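Side-chain contacts in DNA protection during starvation protein (Halobacterium salinarum, PDB 1TJO), which probably protects DNA from oxidative damage by oxidising ferrous iron with hydrogen peroxide and storing it as ferric mineral inside a hollow dodecameric shell: residues N40-Y45 and E97-E102; K49-N54 and A120-I125; H64-E69 and A163-H168; E80-V85 and G90-S95. All coordinates share one frame; numbering follows the deposited sequence.

Interaction 1. Residues N40-Y45 and E97-E102; sequences NVYVLY and ETLQAE
With chi1 at -70° and chi2 at 166°, the side chain of Leu99 turns its CG away from its own carbonyl carbon and extends CD1 toward the first ring carbons of Tyr42. Val43 has a similar first torsion (chi1 -67°), which swings CG1 to the flank of the helix that faces Gln100. The two pairs make a small apolar interface without a cross-segment hydrogen bond. Leu99 CD1 lies 3.8 Å from Tyr42 CD1, and it is about as close to CB and CG of the tyrosine, so a single methyl nestles against the base of the ring at a slant. At the next residue, Val43 CG1 rests on the backbone of Gln100, 3.8 Å from its CA, the two side chains being set roughly at right angles. The polar ends are satisfied by another copy of the protein: Tyr42 OH is hydrogen-bonded to Tyr45 OH of the second subunit, and Gln100 OE1 accepts from the backbone N of Glu97 there. Helix 96-102 is the short helix in the long connection of a Dps-type four-helix bundle, and it lies steeply across helix 24-54, with segment axes 8.5 Å apart. Behind the contact, Tyr42 and Val41 pack on Ala78 of helix 60-87, while Leu44 meets Ile125 of helix 115-142.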
# COMPACT_ATOMS: atom_id res chain seq x y z
N ASN A 40 30.43 -17.10 -10.94
CA ASN A 40 29.61 -18.30 -10.69
C ASN A 40 28.14 -17.94 -10.47
O ASN A 40 27.27 -18.61 -11.01
CB ASN A 40 30.17 -19.07 -9.50
CG ASN A 40 31.38 -19.86 -9.85
OD1 ASN A 40 31.58 -20.21 -11.00
ND2 ASN A 40 32.21 -20.13 -8.84
N VAL A 41 27.87 -16.84 -9.81
CA VAL A 41 26.48 -16.47 -9.50
C VAL A 41 25.78 -16.00 -10.77
O VAL A 41 24.61 -16.28 -10.94
CB VAL A 41 26.42 -15.44 -8.36
CG1 VAL A 41 25.02 -14.90 -8.22
CG2 VAL A 41 26.83 -16.05 -7.06
N TYR A 42 26.48 -15.32 -11.67
CA TYR A 42 25.86 -14.91 -12.92
C TYR A 42 25.60 -16.08 -13.90
O TYR A 42 24.61 -16.07 -14.61
CB TYR A 42 26.58 -13.74 -13.61
CG TYR A 42 25.77 -12.43 -13.48
CD1 TYR A 42 26.38 -11.27 -13.08
CD2 TYR A 42 24.43 -12.38 -13.83
CE1 TYR A 42 25.70 -10.10 -12.97
CE2 TYR A 42 23.73 -11.20 -13.71
CZ TYR A 42 24.37 -10.06 -13.29
OH TYR A 42 23.67 -8.86 -13.15
N VAL A 43 26.47 -17.09 -13.90
CA VAL A 43 26.21 -18.31 -14.63
C VAL A 43 24.97 -19.02 -14.05
O VAL A 43 24.12 -19.46 -14.79
CB VAL A 43 27.43 -19.27 -14.74
CG1 VAL A 43 28.51 -18.64 -15.62
CG2 VAL A 43 27.97 -19.59 -13.46
N LEU A 44 24.85 -19.05 -12.72
CA LEU A 44 23.70 -19.61 -12.04
C LEU A 44 22.44 -18.87 -12.47
O LEU A 44 21.45 -19.46 -12.85
CB LEU A 44 23.88 -19.56 -10.52
CG LEU A 44 22.63 -19.97 -9.73
CD1 LEU A 44 22.30 -21.44 -10.00
CD2 LEU A 44 22.82 -19.63 -8.26
N TYR A 45 22.51 -17.55 -12.38
CA TYR A 45 21.38 -16.70 -12.78
C TYR A 45 20.91 -17.08 -14.19
O TYR A 45 19.68 -17.27 -14.45
CB TYR A 45 21.81 -15.23 -12.78
CG TYR A 45 20.87 -14.29 -13.53
CD1 TYR A 45 19.71 -13.84 -12.96
CD2 TYR A 45 21.20 -13.85 -14.79
CE1 TYR A 45 18.87 -12.98 -13.64
CE2 TYR A 45 20.38 -13.04 -15.52
CZ TYR A 45 19.23 -12.57 -14.93
OH TYR A 45 18.41 -11.72 -15.65
N GLU A 97 30.70 -13.15 -21.76
CA GLU A 97 31.84 -14.03 -22.03
C GLU A 97 32.84 -14.11 -20.88
O GLU A 97 33.32 -15.18 -20.55
CB GLU A 97 32.55 -13.59 -23.32
CG GLU A 97 34.02 -13.79 -23.44
CD GLU A 97 34.53 -13.04 -24.68
OE1 GLU A 97 35.33 -12.06 -24.53
OE2 GLU A 97 34.05 -13.39 -25.78
N THR A 98 33.17 -12.97 -20.31
CA THR A 98 34.02 -12.91 -19.15
C THR A 98 33.47 -13.63 -17.94
O THR A 98 34.16 -14.37 -17.31
CB THR A 98 34.28 -11.45 -18.77
OG1 THR A 98 35.02 -10.82 -19.81
CG2 THR A 98 35.17 -11.37 -17.56
N LEU A 99 32.23 -13.39 -17.61
CA LEU A 99 31.60 -14.08 -16.49
C LEU A 99 31.65 -15.61 -16.62
O LEU A 99 32.02 -16.30 -15.68
CB LEU A 99 30.14 -13.59 -16.36
CG LEU A 99 29.96 -12.16 -15.88
CD1 LEU A 99 28.57 -11.67 -16.12
CD2 LEU A 99 30.36 -12.05 -14.39
N GLN A 100 31.32 -16.14 -17.78
CA GLN A 100 31.32 -17.57 -17.96
C GLN A 100 32.79 -18.09 -17.99
O GLN A 100 33.07 -19.15 -17.44
CB GLN A 100 30.56 -17.99 -19.21
CG GLN A 100 30.48 -19.51 -19.35
CD GLN A 100 29.47 -19.96 -20.37
OE1 GLN A 100 28.54 -19.26 -20.71
NE2 GLN A 100 29.67 -21.15 -20.89
N ALA A 101 33.70 -17.34 -18.60
CA ALA A 101 35.12 -17.76 -18.62
C ALA A 101 35.73 -17.86 -17.20
O ALA A 101 36.55 -18.74 -16.88
CB ALA A 101 35.92 -16.77 -19.44
N GLU A 102 35.36 -16.92 -16.35
CA GLU A 102 35.87 -16.86 -15.00
C GLU A 102 35.10 -17.76 -14.05
O GLU A 102 35.55 -17.94 -12.94
CB GLU A 102 35.81 -15.41 -14.51
CG GLU A 102 36.72 -14.49 -15.32
CD GLU A 102 38.19 -14.60 -14.91
OE1 GLU A 102 39.01 -13.96 -15.56
OE2 GLU A 102 38.52 -15.34 -13.97

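Interaction 2. Residues K49-N54 and A120-I125; sequences KKHHWN and ANDMAI. With FE (Fe (III) ion), chain J.
His51 ND1 donates to Asp122 OD2 over 2.5 Å, a very short hydrogen bond with an N-H...O angle of 158°. This histidine-carboxylate pair links the first and third long helices, 24-54 and 115-142, of the ferritin-like four-helix bundle. The two side chains reach out from opposite directions, each with CG anti to its own carbonyl carbon (chi1 -62° for His51, and much the same for Asp122), which spans a gap of 9.0 Å between the CA atoms of His51 and Asp122. The carboxylate meets the imidazole at its edge, near the ring plane, although the two flat groups are turned 35° against each other. Asp122 OD1 serves a different partner, Gln47 NE2. At the far side of the ring, His51 NE2 is hydrogen-bonded to Glu108 OE2, which also forms a salt bridge with Lys50. Two carboxylates flanking one buried imidazole would tend to stabilise its protonated form. With an alanine at Asp122, His51 ND1 would probably be left without its carboxylate and Gln47 NE2 without this acceptor, while the imidazole would be held mainly through NE2. The next residue, His52, serves the iron centre shared with the second subunit, whose Asp79 and Glu83 also bind the metal. There His52 NE2 coordinates the ferric ion at 2.2 Å, and water 1 completes part of the shell at 2.0 Å from the iron, in the plane of the His52 ring.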
# COMPACT_ATOMS: atom_id res chain seq x y z
N LYS A 49 17.37 -18.81 -15.26
CA LYS A 49 16.51 -18.20 -16.28
C LYS A 49 16.16 -19.18 -17.36
O LYS A 49 15.01 -19.32 -17.69
CB LYS A 49 17.16 -16.96 -16.90
CG LYS A 49 17.20 -15.70 -16.01
CD LYS A 49 15.86 -15.32 -15.53
CE LYS A 49 15.04 -14.64 -16.52
NZ LYS A 49 14.29 -13.44 -15.85
N LYS A 50 17.14 -19.91 -17.89
CA LYS A 50 16.87 -20.93 -18.89
C LYS A 50 15.82 -21.92 -18.41
O LYS A 50 14.88 -22.25 -19.12
CB LYS A 50 18.14 -21.72 -19.14
CG LYS A 50 17.95 -22.84 -20.11
CD LYS A 50 19.28 -23.54 -20.34
CE LYS A 50 19.11 -24.64 -21.34
NZ LYS A 50 20.34 -25.49 -21.55
N HIS A 51 16.01 -22.45 -17.22
CA HIS A 51 15.08 -23.44 -16.69
C HIS A 51 13.68 -22.88 -16.42
O HIS A 51 12.70 -23.59 -16.69
CB HIS A 51 15.70 -24.12 -15.48
CG HIS A 51 16.95 -24.87 -15.83
ND1 HIS A 51 17.88 -25.26 -14.90
CD2 HIS A 51 17.42 -25.28 -17.04
CE1 HIS A 51 18.87 -25.88 -15.52
NE2 HIS A 51 18.62 -25.91 -16.81
N HIS A 52 13.61 -21.65 -15.88
CA HIS A 52 12.36 -20.86 -15.78
C HIS A 52 11.62 -20.75 -17.13
O HIS A 52 10.46 -21.01 -17.21
CB HIS A 52 12.75 -19.51 -15.19
CG HIS A 52 11.75 -18.41 -15.33
ND1 HIS A 52 10.66 -18.29 -14.49
CD2 HIS A 52 11.76 -17.31 -16.10
CE1 HIS A 52 10.03 -17.15 -14.75
NE2 HIS A 52 10.66 -16.55 -15.74
N TRP A 53 12.33 -20.43 -18.20
CA TRP A 53 11.71 -20.27 -19.49
C TRP A 53 11.18 -21.59 -20.03
O TRP A 53 10.12 -21.62 -20.64
CB TRP A 53 12.72 -19.69 -20.48
CG TRP A 53 13.22 -18.29 -20.16
CD1 TRP A 53 12.53 -17.24 -19.53
CD2 TRP A 53 14.50 -17.77 -20.48
NE1 TRP A 53 13.36 -16.15 -19.43
CE2 TRP A 53 14.56 -16.44 -20.02
CE3 TRP A 53 15.61 -18.29 -21.12
CZ2 TRP A 53 15.66 -15.64 -20.20
CZ3 TRP A 53 16.70 -17.49 -21.30
CH2 TRP A 53 16.73 -16.20 -20.84
N ASN A 54 11.92 -22.67 -19.83
CA ASN A 54 11.71 -23.88 -20.59
C ASN A 54 10.90 -24.93 -19.83
O ASN A 54 10.41 -25.87 -20.44
CB ASN A 54 13.05 -24.47 -21.02
CG ASN A 54 13.72 -23.68 -22.13
OD1 ASN A 54 13.12 -23.41 -23.14
ND2 ASN A 54 14.96 -23.29 -21.93
N ALA A 120 18.91 -30.93 -11.25
CA ALA A 120 20.10 -31.54 -10.68
C ALA A 120 21.36 -30.76 -11.10
O ALA A 120 22.30 -30.58 -10.31
CB ALA A 120 20.20 -32.95 -11.12
N ASN A 121 21.38 -30.27 -12.33
CA ASN A 121 22.49 -29.44 -12.80
C ASN A 121 22.57 -28.12 -11.99
O ASN A 121 23.69 -27.64 -11.63
CB ASN A 121 22.35 -29.15 -14.30
CG ASN A 121 22.64 -30.32 -15.17
OD1 ASN A 121 23.34 -31.23 -14.76
ND2 ASN A 121 22.16 -30.30 -16.41
N ASP A 122 21.40 -27.56 -11.67
CA ASP A 122 21.37 -26.33 -10.88
C ASP A 122 21.85 -26.57 -9.48
O ASP A 122 22.56 -25.75 -8.92
CB ASP A 122 19.95 -25.72 -10.83
CG ASP A 122 19.48 -25.27 -12.18
OD1 ASP A 122 20.36 -25.02 -13.06
OD2 ASP A 122 18.25 -25.13 -12.44
N MET A 123 21.42 -27.67 -8.90
CA MET A 123 21.77 -28.07 -7.55
C MET A 123 23.29 -28.14 -7.39
O MET A 123 23.82 -27.70 -6.40
CB MET A 123 21.14 -29.41 -7.17
CG MET A 123 20.94 -29.50 -5.67
SD MET A 123 20.08 -31.01 -5.14
CE MET A 123 21.15 -32.10 -5.61
N ALA A 124 23.97 -28.62 -8.42
CA ALA A 124 25.44 -28.74 -8.40
C ALA A 124 26.10 -27.37 -8.41
O ALA A 124 27.13 -27.14 -7.74
CB ALA A 124 25.94 -29.57 -9.56
N ILE A 125 25.54 -26.45 -9.18
CA ILE A 125 26.03 -25.08 -9.17
C ILE A 125 25.86 -24.46 -7.78
O ILE A 125 26.78 -23.86 -7.27
CB ILE A 125 25.33 -24.24 -10.24
CG1 ILE A 125 25.65 -24.76 -11.65
CG2 ILE A 125 25.78 -22.84 -10.10
CD1 ILE A 125 24.87 -24.10 -12.73
FE FE J . 9.99 -14.74 -16.80
O HOH W 1 8.28 -14.54 -15.86
O HOH W 2 10.81 -13.47 -15.06

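Interaction 3. Residues H64-E69 and A163-H168; sequences HLFLGE and AHHIEH. With MG (magnesium ion), chain H.
The ring of Phe66 meets Ile166 at its edge, where Ile166 CG1 lies near the ring plane and 3.7 Å from Phe66 CE2. The imidazole of His165 is almost parallel to the phenyl ring, with planes only 4° apart, but the two are slid past each other and barely overlap, their centroids being 5.3 Å apart. The closest touch comes instead from the stem of the histidine, since His165 CB sits obliquely against Phe66 CE1 at 3.4 Å. Tyr169 of the same chain brings a further ring to Phe66, inclined at about 60°. The phenyl group gets there because its CG stands opposite the backbone N (chi1 164°), sending the ring straight across toward helix 146-169. The contact thus joins the second and fourth long helices of the ferritin-like bundle, 60-87 and 146-169. Arg61 of the fourth subunit packs against both Phe66 and His165. Replacing Phe66 by an alanine would probably open a gap between the two helices, leaving Ile166 CG1 and His165 CB without the ring they lean on. His165 ND1 is buried here with no polar partner in the model. On another flank of helix 146-169, His168 binds magnesium through NE2 together with Glu56 of the fourth subunit and Gln86 of the third; His164, His168, Glu56 and Gln86 are all implicated in iron translocation. Water 4 is 1.9 Å from the magnesium and lies in the plane of the His168 ring, while His164 NE2 sits above one face of that ring.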
# COMPACT_ATOMS: atom_id res chain seq x y z
N HIS A 64 8.10 -22.73 -12.55
CA HIS A 64 8.36 -21.51 -13.29
C HIS A 64 8.47 -20.33 -12.33
O HIS A 64 9.41 -19.55 -12.42
CB HIS A 64 7.25 -21.28 -14.32
CG HIS A 64 7.34 -20.02 -15.10
ND1 HIS A 64 8.18 -19.87 -16.19
CD2 HIS A 64 6.63 -18.87 -15.02
CE1 HIS A 64 8.03 -18.66 -16.69
NE2 HIS A 64 7.09 -18.04 -16.02
N LEU A 65 7.56 -20.26 -11.36
CA LEU A 65 7.55 -19.19 -10.38
C LEU A 65 8.78 -19.33 -9.50
O LEU A 65 9.46 -18.32 -9.25
CB LEU A 65 6.24 -19.24 -9.60
CG LEU A 65 5.07 -18.83 -10.48
CD1 LEU A 65 3.72 -19.18 -9.78
CD2 LEU A 65 5.16 -17.34 -10.88
N PHE A 66 9.04 -20.54 -9.01
CA PHE A 66 10.18 -20.74 -8.09
C PHE A 66 11.47 -20.32 -8.79
O PHE A 66 12.33 -19.65 -8.18
CB PHE A 66 10.27 -22.19 -7.58
CG PHE A 66 11.60 -22.54 -6.96
CD1 PHE A 66 11.97 -22.03 -5.73
CD2 PHE A 66 12.53 -23.26 -7.66
CE1 PHE A 66 13.25 -22.29 -5.20
CE2 PHE A 66 13.79 -23.50 -7.13
CZ PHE A 66 14.13 -23.00 -5.91
N LEU A 67 11.66 -20.78 -10.02
CA LEU A 67 12.92 -20.57 -10.73
C LEU A 67 13.08 -19.09 -11.06
O LEU A 67 14.20 -18.57 -11.02
CB LEU A 67 13.05 -21.44 -11.98
CG LEU A 67 13.14 -22.94 -11.71
CD1 LEU A 67 12.78 -23.78 -12.94
CD2 LEU A 67 14.56 -23.26 -11.22
N GLY A 68 11.96 -18.42 -11.35
CA GLY A 68 12.04 -16.97 -11.59
C GLY A 68 12.50 -16.23 -10.32
O GLY A 68 13.36 -15.34 -10.39
N GLU A 69 11.93 -16.56 -9.17
CA GLU A 69 12.30 -16.00 -7.87
C GLU A 69 13.77 -16.34 -7.54
O GLU A 69 14.52 -15.49 -7.06
CB GLU A 69 11.41 -16.54 -6.77
CG GLU A 69 9.96 -16.10 -6.84
CD GLU A 69 9.10 -16.86 -5.82
OE1 GLU A 69 9.27 -16.59 -4.58
OE2 GLU A 69 8.31 -17.77 -6.22
N ALA A 163 18.78 -23.62 -2.80
CA ALA A 163 19.39 -24.94 -3.00
C ALA A 163 18.58 -26.04 -2.31
O ALA A 163 18.34 -27.11 -2.87
CB ALA A 163 20.80 -24.96 -2.51
N HIS A 164 18.17 -25.75 -1.11
CA HIS A 164 17.33 -26.66 -0.32
C HIS A 164 15.98 -26.93 -1.01
O HIS A 164 15.53 -28.08 -1.01
CB HIS A 164 17.14 -26.11 1.10
CG HIS A 164 16.05 -26.78 1.85
ND1 HIS A 164 14.82 -26.19 2.06
CD2 HIS A 164 15.98 -28.01 2.38
CE1 HIS A 164 14.06 -27.03 2.73
NE2 HIS A 164 14.73 -28.15 2.93
N HIS A 165 15.35 -25.92 -1.61
CA HIS A 165 14.10 -26.11 -2.31
C HIS A 165 14.30 -27.07 -3.46
O HIS A 165 13.50 -27.96 -3.70
CB HIS A 165 13.57 -24.78 -2.87
CG HIS A 165 12.84 -23.97 -1.87
ND1 HIS A 165 11.53 -23.58 -2.05
CD2 HIS A 165 13.25 -23.40 -0.72
CE1 HIS A 165 11.16 -22.83 -1.02
NE2 HIS A 165 12.19 -22.70 -0.20
N ILE A 166 15.39 -26.90 -4.19
CA ILE A 166 15.68 -27.83 -5.30
C ILE A 166 15.86 -29.24 -4.81
O ILE A 166 15.30 -30.20 -5.42
CB ILE A 166 16.88 -27.33 -6.16
CG1 ILE A 166 16.52 -26.05 -6.90
CG2 ILE A 166 17.40 -28.44 -7.12
CD1 ILE A 166 17.69 -25.32 -7.50
N GLU A 167 16.60 -29.41 -3.72
CA GLU A 167 16.74 -30.71 -3.10
C GLU A 167 15.38 -31.35 -2.80
O GLU A 167 15.16 -32.51 -3.11
CB GLU A 167 17.59 -30.63 -1.81
CG GLU A 167 17.92 -31.99 -1.21
CD GLU A 167 19.17 -32.01 -0.35
OE1 GLU A 167 19.12 -31.44 0.75
OE2 GLU A 167 20.18 -32.66 -0.75
N HIS A 168 14.47 -30.57 -2.20
CA HIS A 168 13.10 -31.04 -2.02
C HIS A 168 12.30 -31.39 -3.23
O HIS A 168 11.60 -32.40 -3.21
CB HIS A 168 12.33 -30.14 -1.11
CG HIS A 168 12.63 -30.38 0.34
ND1 HIS A 168 11.75 -30.04 1.35
CD2 HIS A 168 13.69 -30.98 0.93
CE1 HIS A 168 12.29 -30.40 2.51
NE2 HIS A 168 13.47 -30.97 2.28
MG MG H . 14.55 -32.96 3.45
O HOH W 3 15.64 -33.75 1.81
O HOH W 4 15.95 -31.68 3.63
O HOH W 5 15.29 -34.40 4.56

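Interaction 4. Residues E80-V85 and G90-S95; sequences ELAERV and GVPHAS. With FE (Fe (III) ion), chain F.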
# COMPACT_ATOMS: atom_id res chain seq x y z
N GLU A 80 25.26 -7.32 -5.44
CA GLU A 80 25.92 -7.00 -4.18
C GLU A 80 27.41 -7.33 -4.26
O GLU A 80 28.23 -6.56 -3.83
CB GLU A 80 25.26 -7.78 -3.05
CG GLU A 80 23.90 -7.19 -2.76
CD GLU A 80 24.00 -5.96 -1.87
OE1 GLU A 80 22.95 -5.34 -1.58
OE2 GLU A 80 25.14 -5.63 -1.44
N LEU A 81 27.75 -8.46 -4.88
CA LEU A 81 29.15 -8.87 -5.00
C LEU A 81 29.89 -7.92 -5.91
O LEU A 81 31.00 -7.46 -5.60
CB LEU A 81 29.25 -10.27 -5.57
CG LEU A 81 28.77 -11.49 -4.75
CD1 LEU A 81 27.61 -11.29 -4.03
CD2 LEU A 81 28.59 -12.71 -5.65
N ALA A 82 29.27 -7.59 -7.04
CA ALA A 82 29.90 -6.67 -7.99
C ALA A 82 30.08 -5.29 -7.38
O ALA A 82 31.13 -4.65 -7.57
CB ALA A 82 29.08 -6.57 -9.26
N GLU A 83 29.04 -4.79 -6.68
CA GLU A 83 29.19 -3.47 -6.06
C GLU A 83 30.27 -3.47 -4.96
O GLU A 83 30.96 -2.47 -4.80
CB GLU A 83 27.85 -2.97 -5.56
CG GLU A 83 26.95 -2.77 -6.78
CD GLU A 83 25.61 -2.13 -6.51
OE1 GLU A 83 24.80 -1.91 -7.47
OE2 GLU A 83 25.38 -1.82 -5.34
N ARG A 84 30.41 -4.58 -4.26
CA ARG A 84 31.47 -4.69 -3.23
C ARG A 84 32.86 -4.75 -3.86
O ARG A 84 33.79 -4.11 -3.37
CB ARG A 84 31.21 -5.87 -2.30
CG ARG A 84 32.04 -5.86 -1.04
CD ARG A 84 31.75 -4.65 -0.16
NE ARG A 84 32.59 -4.68 1.02
CZ ARG A 84 32.72 -3.66 1.87
NH1 ARG A 84 32.01 -2.54 1.70
NH2 ARG A 84 33.56 -3.78 2.91
N VAL A 85 33.03 -5.49 -4.96
CA VAL A 85 34.29 -5.45 -5.70
C VAL A 85 34.65 -4.03 -6.06
O VAL A 85 35.77 -3.61 -5.81
CB VAL A 85 34.21 -6.25 -6.98
CG1 VAL A 85 35.41 -6.03 -7.92
CG2 VAL A 85 34.13 -7.75 -6.61
N GLY A 90 38.31 -2.62 -6.98
CA GLY A 90 38.50 -3.54 -8.05
C GLY A 90 37.56 -3.32 -9.23
O GLY A 90 36.68 -2.43 -9.19
N VAL A 91 37.71 -4.18 -10.23
CA VAL A 91 36.87 -4.16 -11.42
C VAL A 91 36.03 -5.43 -11.52
O VAL A 91 36.53 -6.51 -11.76
CB VAL A 91 37.76 -4.02 -12.69
CG1 VAL A 91 36.93 -4.04 -13.94
CG2 VAL A 91 38.55 -2.76 -12.64
N PRO A 92 34.73 -5.33 -11.31
CA PRO A 92 33.91 -6.53 -11.34
C PRO A 92 33.83 -7.13 -12.73
O PRO A 92 33.73 -6.41 -13.73
CB PRO A 92 32.56 -6.06 -10.88
CG PRO A 92 32.57 -4.60 -11.10
CD PRO A 92 33.96 -4.12 -11.01
N HIS A 93 33.84 -8.45 -12.83
CA HIS A 93 33.72 -9.07 -14.16
C HIS A 93 32.38 -8.64 -14.73
O HIS A 93 31.39 -8.62 -13.98
CB HIS A 93 33.76 -10.59 -14.08
CG HIS A 93 35.02 -11.16 -13.51
ND1 HIS A 93 36.29 -10.73 -13.86
CD2 HIS A 93 35.19 -12.13 -12.59
CE1 HIS A 93 37.19 -11.44 -13.19
NE2 HIS A 93 36.55 -12.29 -12.40
N ALA A 94 32.31 -8.32 -16.04
CA ALA A 94 31.13 -7.68 -16.58
C ALA A 94 30.52 -8.36 -17.79
O ALA A 94 29.31 -8.62 -17.79
CB ALA A 94 31.44 -6.23 -16.87
N SER A 95 31.30 -8.59 -18.84
CA SER A 95 30.70 -9.13 -20.06
C SER A 95 30.29 -10.56 -19.85
O SER A 95 30.89 -11.25 -19.05
CB SER A 95 31.68 -9.05 -21.25
OG SER A 95 32.76 -9.97 -21.18
FE FE F . 23.06 -2.35 -8.08
O HOH W 6 21.07 -2.97 -8.91
O HOH W 7 22.09 -1.19 -6.86
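Val85 and Pro92 form the tight part of this contact, where the irregular chain after helix 60-87 folds back along the helix it has just left. Val85 CG1, held anti to the backbone N (chi1 169°), presses on the peptide that leads into the proline, 3.5 Å from Pro92 N. It also touches the backbone of Gly90, whose C is 3.7 Å from Val85 CG1; the lack of a side chain on Gly90 lets the two lie this close. One helical turn earlier, at Ala82, Pro92 CB rests against Ala82 CB at 3.9 Å, with Pro92 CG close to the carbonyl O of Ala82. One hydrogen bond closes the return: Gly90 N donates to Val85 O over 3.0 Å. Beyond Pro92 the chain parts from the helix; Ala94 and Ser95 turn to Glu110 of the second subunit, and His93, partly exposed, packs on helix 96-102.

Away from the loop, by contrast, helix 60-87 carries polar side chains: Glu80 is exposed and Glu83 partly so. Glu83 points away from the loop, its chain extended beyond CG, and its OE1 binds a ferric ion at 1.9 Å. Two waters lie in the same shell, with water 7 also 1.9 Å from the iron. Asp79 of this chain and His52 of the second subunit are further ligands, an arrangement characteristic of the Dps ferroxidase centre, which is built between two subunits rather than within one bundle.

Overall arrangement
All four contacts are buried, yet their chemistry differs with position. Interactions 1 and 2 share helix 24-54 and touch through Leu44 and Ile125; the former is apolar packing against a short crossing helix, the latter a polar bridge to helix 115-142. Interactions 3 and 4 both use helix 60-87, on opposite sides of the chain's centre: one packs aromatic and aliphatic groups between two bundle helices, beside a subunit interface, the other folds a loop onto its own helix. Interaction 4 leads directly into interaction 1, where Leu99 meets the backbone at His93 and Ala94. Interactions 2 and 3 join where His52 ND1 probably hydrogen-bonds His64 O. The metals of interactions 2, 3 and 4 lie at subunit boundaries.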